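Local coordinates for hydratase ChsH2 (Mycobacterium tuberculosis SUMu008, PDB 4W78), which probably catalyses, in complex with ChsH1, the hydration of an enoyl-CoA intermediate during cholesterol breakdown, as a MaoC-like hydratase, at residues P9-Y14 against Q60-D65; K46-N51 against W84-T89; V50-D55 against L78-P83; I104-V109 against V122-R127. All blocks are in the same frame, centred on the assembly; numbering follows the deposited sequence.

Contact 1. Residues P9-Y14 against Q60-D65; sequences PELKLY and QRYVTD
L11 shows how one leucine can serve two quite different helix side chains, the ring of Y62 and the guanidinium of R61. Its CB lies against the tyrosine ring, 3.7 Å from Y62 CD1, and the two side chains run past one another, pointing opposite ways. With CG turned beside the carbonyl carbon (chi1 173°), the branch is carried on toward the arginine. There L11 CD1 approaches R61 NH2 at 3.9 Å, while L11 CD2 sits over the centre of the guanidinium face, 4.1 Å from R61 CZ. L13 adds its CD2 methyl at 4.0 Å from R61 NH1. This is the packing of the hot-dog fold, in which an antiparallel sheet curls round a long central helix: strand 7-14 is an outer strand within the chain, and residues 60-65 of helix 52-67 run roughly antiparallel to residues 9-14, at 145°. The polar link lies two residues before L11. Y62 OH donates to P9 O at 2.7 Å from 45° above the carbonyl plane, and P9 O lies near the plane of the tyrosine ring, at its edge. The arginine is also held at its polar atoms: R61 NE forms a long, weak salt bridge to D65 OD2 (3.4 Å) one helical turn on, and R61 NH1 donates to the backbone O of I39 in the ChsH1 chain.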
loop_
_atom_site.group_PDB
_atom_site.type_symbol
_atom_site.label_atom_id
_atom_site.label_comp_id
_atom_site.label_asym_id
_atom_site.label_seq_id
_atom_site.Cartn_x
_atom_site.Cartn_y
_atom_site.Cartn_z
ATOM N N PRO F 9 -2.340 24.320 -17.824
ATOM C CA PRO F 9 -0.885 24.176 -17.778
ATOM C C PRO F 9 -0.514 22.730 -18.012
ATOM O O PRO F 9 -1.287 21.842 -17.669
ATOM C CB PRO F 9 -0.540 24.589 -16.345
ATOM C CG PRO F 9 -1.662 25.511 -15.946
ATOM C CD PRO F 9 -2.876 24.885 -16.574
ATOM N N GLU F 10 0.644 22.508 -18.613
ATOM C CA GLU F 10 1.125 21.165 -18.894
ATOM C C GLU F 10 1.491 20.464 -17.587
ATOM O O GLU F 10 1.952 21.108 -16.641
ATOM C CB GLU F 10 2.346 21.288 -19.802
ATOM C CG GLU F 10 2.934 20.000 -20.302
ATOM C CD GLU F 10 3.886 20.226 -21.465
ATOM O OE1 GLU F 10 5.112 20.090 -21.271
ATOM O OE2 GLU F 10 3.409 20.540 -22.578
ATOM N N LEU F 11 1.261 19.155 -17.521
ATOM C CA LEU F 11 1.765 18.354 -16.403
ATOM C C LEU F 11 2.514 17.137 -16.939
ATOM O O LEU F 11 1.942 16.327 -17.663
ATOM C CB LEU F 11 0.627 17.896 -15.492
ATOM C CG LEU F 11 1.030 16.905 -14.393
ATOM C CD1 LEU F 11 2.001 17.538 -13.405
ATOM C CD2 LEU F 11 -0.204 16.349 -13.691
ATOM N N LYS F 12 3.793 17.020 -16.595
ATOM C CA LYS F 12 4.585 15.857 -16.994
ATOM C C LYS F 12 4.837 14.947 -15.803
ATOM O O LYS F 12 5.351 15.387 -14.772
ATOM C CB LYS F 12 5.928 16.287 -17.599
ATOM C CG LYS F 12 5.828 16.962 -18.949
ATOM C CD LYS F 12 7.200 17.384 -19.455
ATOM C CE LYS F 12 8.170 16.214 -19.458
ATOM N NZ LYS F 12 9.475 16.606 -20.060
ATOM N N LEU F 13 4.487 13.678 -15.963
ATOM C CA LEU F 13 4.657 12.691 -14.906
ATOM C C LEU F 13 5.513 11.525 -15.373
ATOM O O LEU F 13 5.227 10.902 -16.395
ATOM C CB LEU F 13 3.299 12.187 -14.426
ATOM C CG LEU F 13 2.456 13.247 -13.699
ATOM C CD1 LEU F 13 1.103 12.675 -13.295
ATOM C CD2 LEU F 13 3.193 13.789 -12.496
ATOM N N TYR F 14 6.565 11.242 -14.613
ATOM C CA TYR F 14 7.459 10.128 -14.902
ATOM C C TYR F 14 6.910 8.889 -14.231
ATOM O O TYR F 14 6.799 8.834 -13.003
ATOM C CB TYR F 14 8.849 10.439 -14.357
ATOM C CG TYR F 14 9.908 9.400 -14.652
ATOM C CD1 TYR F 14 10.131 8.946 -15.945
ATOM C CD2 TYR F 14 10.727 8.912 -13.636
ATOM C CE1 TYR F 14 11.128 8.013 -16.215
ATOM C CE2 TYR F 14 11.724 7.978 -13.896
ATOM C CZ TYR F 14 11.917 7.534 -15.186
ATOM O OH TYR F 14 12.910 6.619 -15.446
ATOM N N GLN F 60 -8.496 13.733 -12.807
ATOM C CA GLN F 60 -9.094 14.584 -11.775
ATOM C C GLN F 60 -8.096 15.588 -11.234
ATOM O O GLN F 60 -8.393 16.795 -11.179
ATOM C CB GLN F 60 -9.626 13.714 -10.635
ATOM C CG GLN F 60 -10.392 14.484 -9.577
ATOM C CD GLN F 60 -10.909 13.562 -8.514
ATOM O OE1 GLN F 60 -12.062 13.148 -8.545
ATOM N NE2 GLN F 60 -10.051 13.222 -7.576
ATOM N N ARG F 61 -6.933 15.105 -10.806
ATOM C CA ARG F 61 -5.879 15.968 -10.260
ATOM C C ARG F 61 -5.475 17.046 -11.255
ATOM O O ARG F 61 -5.341 18.223 -10.900
ATOM C CB ARG F 61 -4.648 15.133 -9.929
ATOM C CG ARG F 61 -3.458 15.997 -9.578
ATOM C CD ARG F 61 -2.185 15.191 -9.526
ATOM N NE ARG F 61 -1.044 16.096 -9.586
ATOM C CZ ARG F 61 0.218 15.697 -9.624
ATOM N NH1 ARG F 61 0.506 14.398 -9.594
ATOM N NH2 ARG F 61 1.189 16.598 -9.689
ATOM N N TYR F 62 -5.276 16.635 -12.501
ATOM C CA TYR F 62 -4.841 17.571 -13.535
ATOM C C TYR F 62 -5.825 18.747 -13.681
ATOM O O TYR F 62 -5.424 19.923 -13.740
ATOM C CB TYR F 62 -4.676 16.809 -14.854
ATOM C CG TYR F 62 -4.233 17.699 -15.976
ATOM C CD1 TYR F 62 -2.994 18.317 -15.932
ATOM C CD2 TYR F 62 -5.059 17.952 -17.060
ATOM C CE1 TYR F 62 -2.581 19.162 -16.953
ATOM C CE2 TYR F 62 -4.652 18.800 -18.091
ATOM C CZ TYR F 62 -3.409 19.394 -18.027
ATOM O OH TYR F 62 -2.986 20.238 -19.036
ATOM N N VAL F 63 -7.117 18.433 -13.714
ATOM C CA VAL F 63 -8.145 19.461 -13.851
ATOM C C VAL F 63 -8.246 20.351 -12.610
ATOM O O VAL F 63 -8.351 21.575 -12.732
ATOM C CB VAL F 63 -9.526 18.842 -14.203
ATOM C CG1 VAL F 63 -10.626 19.904 -14.165
ATOM C CG2 VAL F 63 -9.466 18.235 -15.567
ATOM N N THR F 64 -8.211 19.751 -11.419
ATOM C CA THR F 64 -8.347 20.544 -10.193
ATOM C C THR F 64 -7.084 21.330 -9.840
ATOM O O THR F 64 -7.172 22.348 -9.165
ATOM C CB THR F 64 -8.824 19.725 -8.986
ATOM O OG1 THR F 64 -7.876 18.683 -8.705
ATOM C CG2 THR F 64 -10.188 19.114 -9.278
ATOM N N ASP F 65 -5.924 20.868 -10.306
ATOM C CA ASP F 65 -4.693 21.659 -10.195
ATOM C C ASP F 65 -4.904 23.035 -10.827
ATOM O O ASP F 65 -4.423 24.049 -10.319
ATOM C CB ASP F 65 -3.521 20.966 -10.910
ATOM C CG ASP F 65 -2.873 19.851 -10.085
ATOM O OD1 ASP F 65 -3.258 19.637 -8.919
ATOM O OD2 ASP F 65 -1.944 19.204 -10.623
#

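Contact 2. Residues K46-N51 against W84-T89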
loop_
_atom_site.group_PDB
_atom_site.type_symbol
_atom_site.label_atom_id
_atom_site.label_comp_id
_atom_site.label_asym_id
_atom_site.label_seq_id
_atom_site.Cartn_x
_atom_site.Cartn_y
_atom_site.Cartn_z
ATOM N N LYS F 46 4.611 -5.104 -22.220
ATOM C CA LYS F 46 6.054 -4.864 -22.187
ATOM C C LYS F 46 6.628 -4.884 -20.767
ATOM O O LYS F 46 7.734 -5.389 -20.538
ATOM C CB LYS F 46 6.399 -3.531 -22.851
ATOM C CG LYS F 46 7.894 -3.334 -23.033
ATOM C CD LYS F 46 8.241 -1.927 -23.485
ATOM C CE LYS F 46 8.312 -0.970 -22.307
ATOM N NZ LYS F 46 8.952 0.312 -22.738
ATOM N N ASP F 47 5.871 -4.321 -19.835
ATOM C CA ASP F 47 6.304 -4.150 -18.453
ATOM C C ASP F 47 5.048 -3.872 -17.645
ATOM O O ASP F 47 3.944 -3.874 -18.193
ATOM C CB ASP F 47 7.257 -2.949 -18.361
ATOM C CG ASP F 47 8.245 -3.055 -17.196
ATOM O OD1 ASP F 47 7.973 -3.802 -16.227
ATOM O OD2 ASP F 47 9.295 -2.372 -17.259
ATOM N N ILE F 48 5.209 -3.637 -16.346
ATOM C CA ILE F 48 4.092 -3.176 -15.543
ATOM C C ILE F 48 3.558 -1.864 -16.123
ATOM O O ILE F 48 4.284 -1.111 -16.772
ATOM C CB ILE F 48 4.478 -2.977 -14.072
ATOM C CG1 ILE F 48 5.567 -1.916 -13.920
ATOM C CG2 ILE F 48 4.931 -4.325 -13.472
ATOM C CD1 ILE F 48 5.814 -1.525 -12.463
ATOM N N PHE F 49 2.270 -1.623 -15.902
ATOM C CA PHE F 49 1.625 -0.448 -16.474
ATOM C C PHE F 49 0.595 0.109 -15.509
ATOM O O PHE F 49 0.061 -0.603 -14.651
ATOM C CB PHE F 49 0.993 -0.745 -17.845
ATOM C CG PHE F 49 0.024 -1.895 -17.848
ATOM C CD1 PHE F 49 -1.325 -1.696 -17.552
ATOM C CD2 PHE F 49 0.452 -3.170 -18.182
ATOM C CE1 PHE F 49 -2.222 -2.755 -17.577
ATOM C CE2 PHE F 49 -0.441 -4.235 -18.201
ATOM C CZ PHE F 49 -1.776 -4.026 -17.904
ATOM N N VAL F 50 0.339 1.400 -15.682
ATOM C CA VAL F 50 -0.575 2.148 -14.814
ATOM C C VAL F 50 -2.009 1.646 -14.967
ATOM O O VAL F 50 -2.460 1.356 -16.084
ATOM C CB VAL F 50 -0.491 3.647 -15.178
ATOM C CG1 VAL F 50 -1.543 4.482 -14.423
ATOM C CG2 VAL F 50 0.897 4.194 -14.896
ATOM N N ASN F 51 -2.740 1.560 -13.849
ATOM C CA ASN F 51 -4.118 1.043 -13.882
ATOM C C ASN F 51 -5.145 2.139 -14.169
ATOM O O ASN F 51 -4.824 3.335 -14.142
ATOM C CB ASN F 51 -4.470 0.275 -12.592
ATOM C CG ASN F 51 -4.735 1.193 -11.393
ATOM O OD1 ASN F 51 -4.275 2.323 -11.354
ATOM N ND2 ASN F 51 -5.505 0.704 -10.429
ATOM N N TRP F 84 0.643 2.937 -20.397
ATOM C CA TRP F 84 1.642 3.729 -19.701
ATOM C C TRP F 84 2.540 2.751 -18.943
ATOM O O TRP F 84 2.210 2.300 -17.837
ATOM C CB TRP F 84 0.977 4.739 -18.760
ATOM C CG TRP F 84 1.929 5.675 -18.084
ATOM C CD1 TRP F 84 3.309 5.674 -18.144
ATOM C CD2 TRP F 84 1.569 6.769 -17.256
ATOM N NE1 TRP F 84 3.814 6.705 -17.385
ATOM C CE2 TRP F 84 2.762 7.393 -16.830
ATOM C CE3 TRP F 84 0.346 7.298 -16.845
ATOM C CZ2 TRP F 84 2.762 8.518 -16.006
ATOM C CZ3 TRP F 84 0.349 8.411 -16.022
ATOM C CH2 TRP F 84 1.550 9.005 -15.611
ATOM N N TYR F 85 3.651 2.405 -19.585
ATOM C CA TYR F 85 4.604 1.454 -19.046
ATOM C C TYR F 85 5.620 2.123 -18.141
ATOM O O TYR F 85 5.858 3.325 -18.239
ATOM C CB TYR F 85 5.351 0.783 -20.192
ATOM C CG TYR F 85 4.558 -0.228 -20.978
ATOM C CD1 TYR F 85 3.912 -1.286 -20.339
ATOM C CD2 TYR F 85 4.471 -0.142 -22.358
ATOM C CE1 TYR F 85 3.203 -2.230 -21.060
ATOM C CE2 TYR F 85 3.760 -1.072 -23.085
ATOM C CZ TYR F 85 3.128 -2.116 -22.434
ATOM O OH TYR F 85 2.436 -3.051 -23.174
ATOM N N ALA F 86 6.230 1.329 -17.264
ATOM C CA ALA F 86 7.330 1.825 -16.443
ATOM C C ALA F 86 8.349 2.554 -17.312
ATOM O O ALA F 86 8.697 2.093 -18.411
ATOM C CB ALA F 86 7.999 0.681 -15.668
ATOM N N TYR F 87 8.778 3.709 -16.802
ATOM C CA TYR F 87 9.785 4.595 -17.400
ATOM C C TYR F 87 9.284 5.502 -18.512
ATOM O O TYR F 87 10.038 6.345 -19.008
ATOM C CB TYR F 87 11.047 3.842 -17.835
ATOM C CG TYR F 87 11.592 2.972 -16.735
ATOM C CD1 TYR F 87 12.052 3.529 -15.552
ATOM C CD2 TYR F 87 11.631 1.593 -16.879
ATOM C CE1 TYR F 87 12.554 2.730 -14.536
ATOM C CE2 TYR F 87 12.123 0.781 -15.872
ATOM C CZ TYR F 87 12.577 1.355 -14.701
ATOM O OH TYR F 87 13.077 0.557 -13.702
ATOM N N ASP F 88 8.024 5.337 -18.905
ATOM C CA ASP F 88 7.411 6.281 -19.827
ATOM C C ASP F 88 7.059 7.539 -19.056
ATOM O O ASP F 88 6.696 7.489 -17.875
ATOM C CB ASP F 88 6.093 5.760 -20.403
ATOM C CG ASP F 88 6.264 4.658 -21.433
ATOM O OD1 ASP F 88 7.383 4.474 -21.960
ATOM O OD2 ASP F 88 5.236 3.988 -21.735
ATOM N N THR F 89 7.131 8.661 -19.752
ATOM C CA THR F 89 6.649 9.914 -19.218
ATOM C C THR F 89 5.390 10.293 -19.972
ATOM O O THR F 89 5.376 10.323 -21.203
ATOM C CB THR F 89 7.693 11.024 -19.383
ATOM O OG1 THR F 89 8.850 10.700 -18.605
ATOM C CG2 THR F 89 7.124 12.360 -18.910
HETATM O O HOH W 1 8.863 2.429 -21.133
HETATM O O HOH W 2 9.416 -0.467 -19.213
HETATM O O HOH W 3 -1.515 1.758 -18.841
#
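A single beta bridge, F49 with Y85, joins two loops here, and a type II beta turn, Y85 to D88, starts at the bridge residue Y85. Two backbone bonds frame the bridge: V50 N gives to W84 O at 3.0 Å, and A86 N to I48 O at 3.2 Å. A third donor, K46 N, points almost straight (169°) at Y85 OH, while K46 CB lies over the face of the same ring. Within the turn, D88 OD2 takes Y85 N from above the carboxylate plane, and W84 NE1 is satisfied by D88 O. One water accepts from K46 NZ and donates to A86 O and D88 OD1; another joins A86 O to D47 OD2; a third links V50 O to W84 N. D47 OD1 accepts from I48 N and pairs with R37. F49 O accepts from ND1 of H34, a cadmium ligand. D47 O, by contrast, is buried without a polar partner. At the V50 end of the contact, V50 CG2 rests over the W84 indole, 3.6 Å from W84 CD2.

Contact 3. Residues V50-D55 against L78-P83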
loop_
_atom_site.group_PDB
_atom_site.type_symbol
_atom_site.label_atom_id
_atom_site.label_comp_id
_atom_site.label_asym_id
_atom_site.label_seq_id
_atom_site.Cartn_x
_atom_site.Cartn_y
_atom_site.Cartn_z
ATOM N N VAL F 50 0.339 1.400 -15.682
ATOM C CA VAL F 50 -0.575 2.148 -14.814
ATOM C C VAL F 50 -2.009 1.646 -14.967
ATOM O O VAL F 50 -2.460 1.356 -16.084
ATOM C CB VAL F 50 -0.491 3.647 -15.178
ATOM C CG1 VAL F 50 -1.543 4.482 -14.423
ATOM C CG2 VAL F 50 0.897 4.194 -14.896
ATOM N N ASN F 51 -2.740 1.560 -13.849
ATOM C CA ASN F 51 -4.118 1.043 -13.882
ATOM C C ASN F 51 -5.145 2.139 -14.169
ATOM O O ASN F 51 -4.824 3.335 -14.142
ATOM C CB ASN F 51 -4.470 0.275 -12.592
ATOM C CG ASN F 51 -4.735 1.193 -11.393
ATOM O OD1 ASN F 51 -4.275 2.323 -11.354
ATOM N ND2 ASN F 51 -5.505 0.704 -10.429
ATOM N N ILE F 52 -6.379 1.752 -14.451
ATOM C CA ILE F 52 -7.353 2.734 -14.917
ATOM C C ILE F 52 -7.869 3.610 -13.768
ATOM O O ILE F 52 -8.269 4.751 -13.998
ATOM C CB ILE F 52 -8.488 2.066 -15.737
ATOM C CG1 ILE F 52 -9.250 3.123 -16.565
ATOM C CG2 ILE F 52 -9.401 1.243 -14.837
ATOM C CD1 ILE F 52 -10.122 2.481 -17.628
ATOM N N LEU F 53 -7.854 3.099 -12.543
ATOM C CA LEU F 53 -8.288 3.913 -11.392
ATOM C C LEU F 53 -7.291 5.045 -11.175
ATOM O O LEU F 53 -7.662 6.128 -10.733
ATOM C CB LEU F 53 -8.444 3.085 -10.103
ATOM C CG LEU F 53 -9.622 2.087 -10.038
ATOM C CD1 LEU F 53 -9.358 0.853 -10.892
ATOM C CD2 LEU F 53 -9.928 1.644 -8.613
ATOM N N THR F 54 -6.021 4.795 -11.463
ATOM C CA THR F 54 -5.012 5.844 -11.371
ATOM C C THR F 54 -5.169 6.843 -12.521
ATOM O O THR F 54 -5.049 8.048 -12.305
ATOM C CB THR F 54 -3.595 5.241 -11.356
ATOM O OG1 THR F 54 -3.436 4.481 -10.148
ATOM C CG2 THR F 54 -2.531 6.323 -11.439
ATOM N N ASP F 55 -5.437 6.370 -13.737
ATOM C CA ASP F 55 -5.751 7.300 -14.833
ATOM C C ASP F 55 -6.899 8.254 -14.472
ATOM O O ASP F 55 -6.819 9.466 -14.718
ATOM C CB ASP F 55 -6.102 6.551 -16.121
ATOM C CG ASP F 55 -4.892 5.931 -16.785
ATOM O OD1 ASP F 55 -3.822 6.585 -16.809
ATOM O OD2 ASP F 55 -5.013 4.796 -17.299
ATOM N N LEU F 78 -13.240 8.506 -19.721
ATOM C CA LEU F 78 -11.975 8.395 -20.418
ATOM C C LEU F 78 -11.853 7.138 -21.253
ATOM O O LEU F 78 -12.567 6.147 -21.037
ATOM C CB LEU F 78 -10.795 8.536 -19.449
ATOM C CG LEU F 78 -10.713 7.555 -18.279
ATOM C CD1 LEU F 78 -10.065 6.251 -18.713
ATOM C CD2 LEU F 78 -9.941 8.176 -17.127
ATOM N N ARG F 79 -10.959 7.212 -22.221
ATOM C CA ARG F 79 -10.652 6.059 -23.035
ATOM C C ARG F 79 -9.140 5.925 -23.123
ATOM O O ARG F 79 -8.413 6.911 -23.286
ATOM C CB ARG F 79 -11.294 6.181 -24.419
ATOM C CG ARG F 79 -10.882 7.389 -25.220
ATOM C CD ARG F 79 -11.378 7.273 -26.668
ATOM N NE ARG F 79 -11.008 8.451 -27.441
ATOM C CZ ARG F 79 -11.342 8.662 -28.708
ATOM N NH1 ARG F 79 -12.057 7.760 -29.376
ATOM N NH2 ARG F 79 -10.954 9.776 -29.309
ATOM N N LEU F 80 -8.664 4.694 -22.987
ATOM C CA LEU F 80 -7.240 4.450 -23.014
ATOM C C LEU F 80 -6.789 4.132 -24.428
ATOM O O LEU F 80 -7.528 3.532 -25.209
ATOM C CB LEU F 80 -6.877 3.326 -22.041
ATOM C CG LEU F 80 -7.249 3.660 -20.589
ATOM C CD1 LEU F 80 -6.832 2.553 -19.654
ATOM C CD2 LEU F 80 -6.619 5.001 -20.154
ATOM N N GLY F 81 -5.582 4.571 -24.750
ATOM C CA GLY F 81 -4.957 4.254 -26.017
ATOM C C GLY F 81 -3.787 3.341 -25.720
ATOM O O GLY F 81 -3.967 2.180 -25.367
ATOM N N VAL F 82 -2.578 3.869 -25.842
ATOM C CA VAL F 82 -1.392 3.063 -25.601
ATOM C C VAL F 82 -1.184 2.915 -24.099
ATOM O O VAL F 82 -1.647 3.747 -23.320
ATOM C CB VAL F 82 -0.147 3.679 -26.279
ATOM C CG1 VAL F 82 -0.371 3.808 -27.777
ATOM C CG2 VAL F 82 0.188 5.029 -25.666
ATOM N N PRO F 83 -0.509 1.842 -23.676
ATOM C CA PRO F 83 -0.249 1.655 -22.245
ATOM C C PRO F 83 0.741 2.679 -21.695
ATOM O O PRO F 83 1.551 3.238 -22.444
ATOM C CB PRO F 83 0.341 0.235 -22.164
ATOM C CG PRO F 83 -0.006 -0.408 -23.468
ATOM C CD PRO F 83 -0.038 0.705 -24.479
#
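This is a buried, mainly apolar contact, set where the first turn of helix 52-67 meets the end of strand 72-80. I52 rests its outer atoms against two leucines. I52 CG1 lies 3.9 Å from L78 CD1, and I52 CD1 is equally far from L80 CD1; the extended isoleucine chain, CG1 anti to the backbone N (chi1 -163°), carries them to the strand. One turn along the helix, D55 brings a carboxylate into the same apolar surroundings, with D55 OD2 3.3 Å from L80 CD2. Its other oxygen, D55 OD1, is satisfied by H117 NE2, which fixes the carboxylate beside the leucine. N51 caps the helix start: N51 OD1 accepts from T54 N at 3.0 Å and, in its carbonyl plane, from T54 OG1 at 2.6 Å. N51 ND2 bonds to D29 OD2 and T27 OG1, so the cap is a second-shell partner of the cadmium site. Beyond L78 and R79 an antiparallel strand of the ChsH1 chain continues the sheet, and A102 of that chain packs on I52 and L80. A sheet that runs on into the partner, with a long helix packed on it, is consistent with the paired hot-dog domains of MaoC-like hydratases.

Contact 4. Residues I104-V109 against V122-R127; sequences ITVKVV and VELSMR
I104 and L124 begin an antiparallel pairing whose two faces differ sharply in packing. Four backbone bonds knit the strands: I104 N to L124 O, at 2.7 Å, is nearly straight (176°), and L124 N returns to I104 O. V106 and V122 form the second hydrogen-bonded pair, each N giving to the other's O at 2.8 Å. On the face bearing I104, V106, V122 and L124 the side chains interlock closely. L124 CG occupies the cramped site between backbone N and carbonyl carbon (chi1 68°), which sends CD2 toward the neighbouring strand, 3.8 Å from V106 CG2 and 4.0 Å from I104 CB. The closest side-chain carbons meet at the open end of the hairpin, just past strand 116-125: I104 CD1 is pressed to 3.5 Å from M126 CE, inside the usual carbon-carbon separation. The other face is looser and partly exposed. T105 and E123, the non-hydrogen-bonded pair, lie side by side, with T105 OG1 and E123 CG only touching at 3.9 Å; E123 OE1 turns instead to the hydroxyl of S75. The close-packed face looks onto helix 52-67, where V59 meets V122 and W66 meets M126, while strands 89-100 and 72-80 flank the hairpin on its two edges.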
loop_
_atom_site.group_PDB
_atom_site.type_symbol
_atom_site.label_atom_id
_atom_site.label_comp_id
_atom_site.label_asym_id
_atom_site.label_seq_id
_atom_site.Cartn_x
_atom_site.Cartn_y
_atom_site.Cartn_z
ATOM N N ILE F 104 -18.605 23.526 -16.792
ATOM C CA ILE F 104 -17.497 23.592 -17.736
ATOM C C ILE F 104 -17.156 22.188 -18.187
ATOM O O ILE F 104 -17.224 21.255 -17.397
ATOM C CB ILE F 104 -16.265 24.211 -17.051
ATOM C CG1 ILE F 104 -16.567 25.658 -16.672
ATOM C CG2 ILE F 104 -15.028 24.146 -17.939
ATOM C CD1 ILE F 104 -15.945 26.093 -15.389
ATOM N N THR F 105 -16.800 22.050 -19.454
ATOM C CA THR F 105 -16.276 20.791 -19.965
ATOM C C THR F 105 -14.824 20.970 -20.386
ATOM O O THR F 105 -14.479 21.925 -21.085
ATOM C CB THR F 105 -17.107 20.270 -21.149
ATOM O OG1 THR F 105 -18.473 20.140 -20.738
ATOM C CG2 THR F 105 -16.594 18.903 -21.588
ATOM N N VAL F 106 -13.975 20.057 -19.934
ATOM C CA VAL F 106 -12.559 20.103 -20.248
ATOM C C VAL F 106 -12.144 18.812 -20.934
ATOM O O VAL F 106 -12.457 17.716 -20.448
ATOM C CB VAL F 106 -11.702 20.257 -18.970
ATOM C CG1 VAL F 106 -10.223 20.217 -19.313
ATOM C CG2 VAL F 106 -12.053 21.541 -18.244
ATOM N N LYS F 107 -11.444 18.935 -22.058
ATOM C CA LYS F 107 -10.838 17.778 -22.720
ATOM C C LYS F 107 -9.395 17.643 -22.277
ATOM O O LYS F 107 -8.638 18.609 -22.306
ATOM C CB LYS F 107 -10.903 17.913 -24.249
ATOM C CG LYS F 107 -10.200 16.753 -24.956
ATOM C CD LYS F 107 -10.242 16.892 -26.458
ATOM C CE LYS F 107 -9.596 15.678 -27.112
ATOM N NZ LYS F 107 -9.646 15.763 -28.592
ATOM N N VAL F 108 -9.021 16.434 -21.860
ATOM C CA VAL F 108 -7.678 16.169 -21.375
ATOM C C VAL F 108 -7.065 15.065 -22.223
ATOM O O VAL F 108 -7.738 14.084 -22.547
ATOM C CB VAL F 108 -7.728 15.718 -19.893
ATOM C CG1 VAL F 108 -6.338 15.366 -19.374
ATOM C CG2 VAL F 108 -8.345 16.806 -19.029
ATOM N N VAL F 109 -5.801 15.233 -22.605
ATOM C CA VAL F 109 -5.078 14.150 -23.272
ATOM C C VAL F 109 -3.744 13.942 -22.579
ATOM O O VAL F 109 -3.008 14.892 -22.324
ATOM C CB VAL F 109 -4.868 14.386 -24.786
ATOM C CG1 VAL F 109 -4.140 13.197 -25.403
ATOM C CG2 VAL F 109 -6.194 14.617 -25.493
ATOM N N VAL F 122 -14.007 15.870 -18.943
ATOM C CA VAL F 122 -14.327 16.125 -17.548
ATOM C C VAL F 122 -15.356 17.246 -17.470
ATOM O O VAL F 122 -15.188 18.290 -18.104
ATOM C CB VAL F 122 -13.077 16.562 -16.771
ATOM C CG1 VAL F 122 -13.392 16.794 -15.292
ATOM C CG2 VAL F 122 -11.961 15.526 -16.938
ATOM N N GLU F 123 -16.421 17.024 -16.711
ATOM C CA GLU F 123 -17.424 18.061 -16.481
ATOM C C GLU F 123 -17.311 18.509 -15.036
ATOM O O GLU F 123 -17.195 17.695 -14.134
ATOM C CB GLU F 123 -18.825 17.535 -16.766
ATOM C CG GLU F 123 -19.064 17.218 -18.231
ATOM C CD GLU F 123 -20.476 16.734 -18.482
ATOM O OE1 GLU F 123 -21.128 16.311 -17.501
ATOM O OE2 GLU F 123 -20.934 16.780 -19.645
ATOM N N LEU F 124 -17.326 19.815 -14.811
ATOM C CA LEU F 124 -17.151 20.322 -13.469
ATOM C C LEU F 124 -17.847 21.657 -13.373
ATOM O O LEU F 124 -18.155 22.272 -14.389
ATOM C CB LEU F 124 -15.665 20.522 -13.150
ATOM C CG LEU F 124 -14.906 21.617 -13.903
ATOM C CD1 LEU F 124 -13.745 22.130 -13.060
ATOM C CD2 LEU F 124 -14.396 21.124 -15.249
ATOM N N SER F 125 -18.100 22.086 -12.145
ATOM C CA SER F 125 -18.545 23.449 -11.906
ATOM C C SER F 125 -17.403 24.158 -11.204
ATOM O O SER F 125 -16.678 23.558 -10.409
ATOM C CB SER F 125 -19.790 23.455 -11.035
ATOM O OG SER F 125 -19.455 23.081 -9.716
ATOM N N MET F 126 -17.222 25.435 -11.511
ATOM C CA MET F 126 -16.144 26.186 -10.905
ATOM C C MET F 126 -16.731 27.457 -10.325
ATOM O O MET F 126 -17.727 27.974 -10.828
ATOM C CB MET F 126 -15.062 26.514 -11.934
ATOM C CG MET F 126 -13.677 26.719 -11.333
ATOM S SD MET F 126 -12.438 27.187 -12.559
ATOM C CE MET F 126 -12.840 26.073 -13.883
ATOM N N ARG F 127 -16.119 27.948 -9.258
ATOM C CA ARG F 127 -16.622 29.117 -8.558
ATOM C C ARG F 127 -15.726 30.307 -8.850
ATOM O O ARG F 127 -14.577 30.136 -9.251
ATOM C CB ARG F 127 -16.645 28.832 -7.060
ATOM C CG ARG F 127 -17.546 29.719 -6.245
ATOM C CD ARG F 127 -17.350 29.392 -4.777
ATOM N NE ARG F 127 -15.966 29.613 -4.364
ATOM C CZ ARG F 127 -15.435 29.144 -3.240
ATOM N NH1 ARG F 127 -16.167 28.408 -2.417
ATOM N NH2 ARG F 127 -14.169 29.395 -2.945
#

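Overall arrangement
Contacts 1 and 3 share helix 52-67: contact 3 uses its first turn and contact 1 a later one, their centres about 15 Å apart, and both reach the same sheet. Contact 4 joins the hairpin strands 103-111 and 116-125 of that sheet and meets contact 1, Y62 CD2 lying 3.7 Å from V108 CG1. Contacts 2 and 3 share V50 and N51, their centres about 10 Å apart. Both adjoin the metal site of D29 and H34, the side chains of F49 and I52 each about 6 Å from the cadmium ion; this Asp-His pair is consistent with the active-site region of MaoC-like hydratases. Contact 1 touches contact 2, Y14 OH lying 3.2 Å from Y87 CD1.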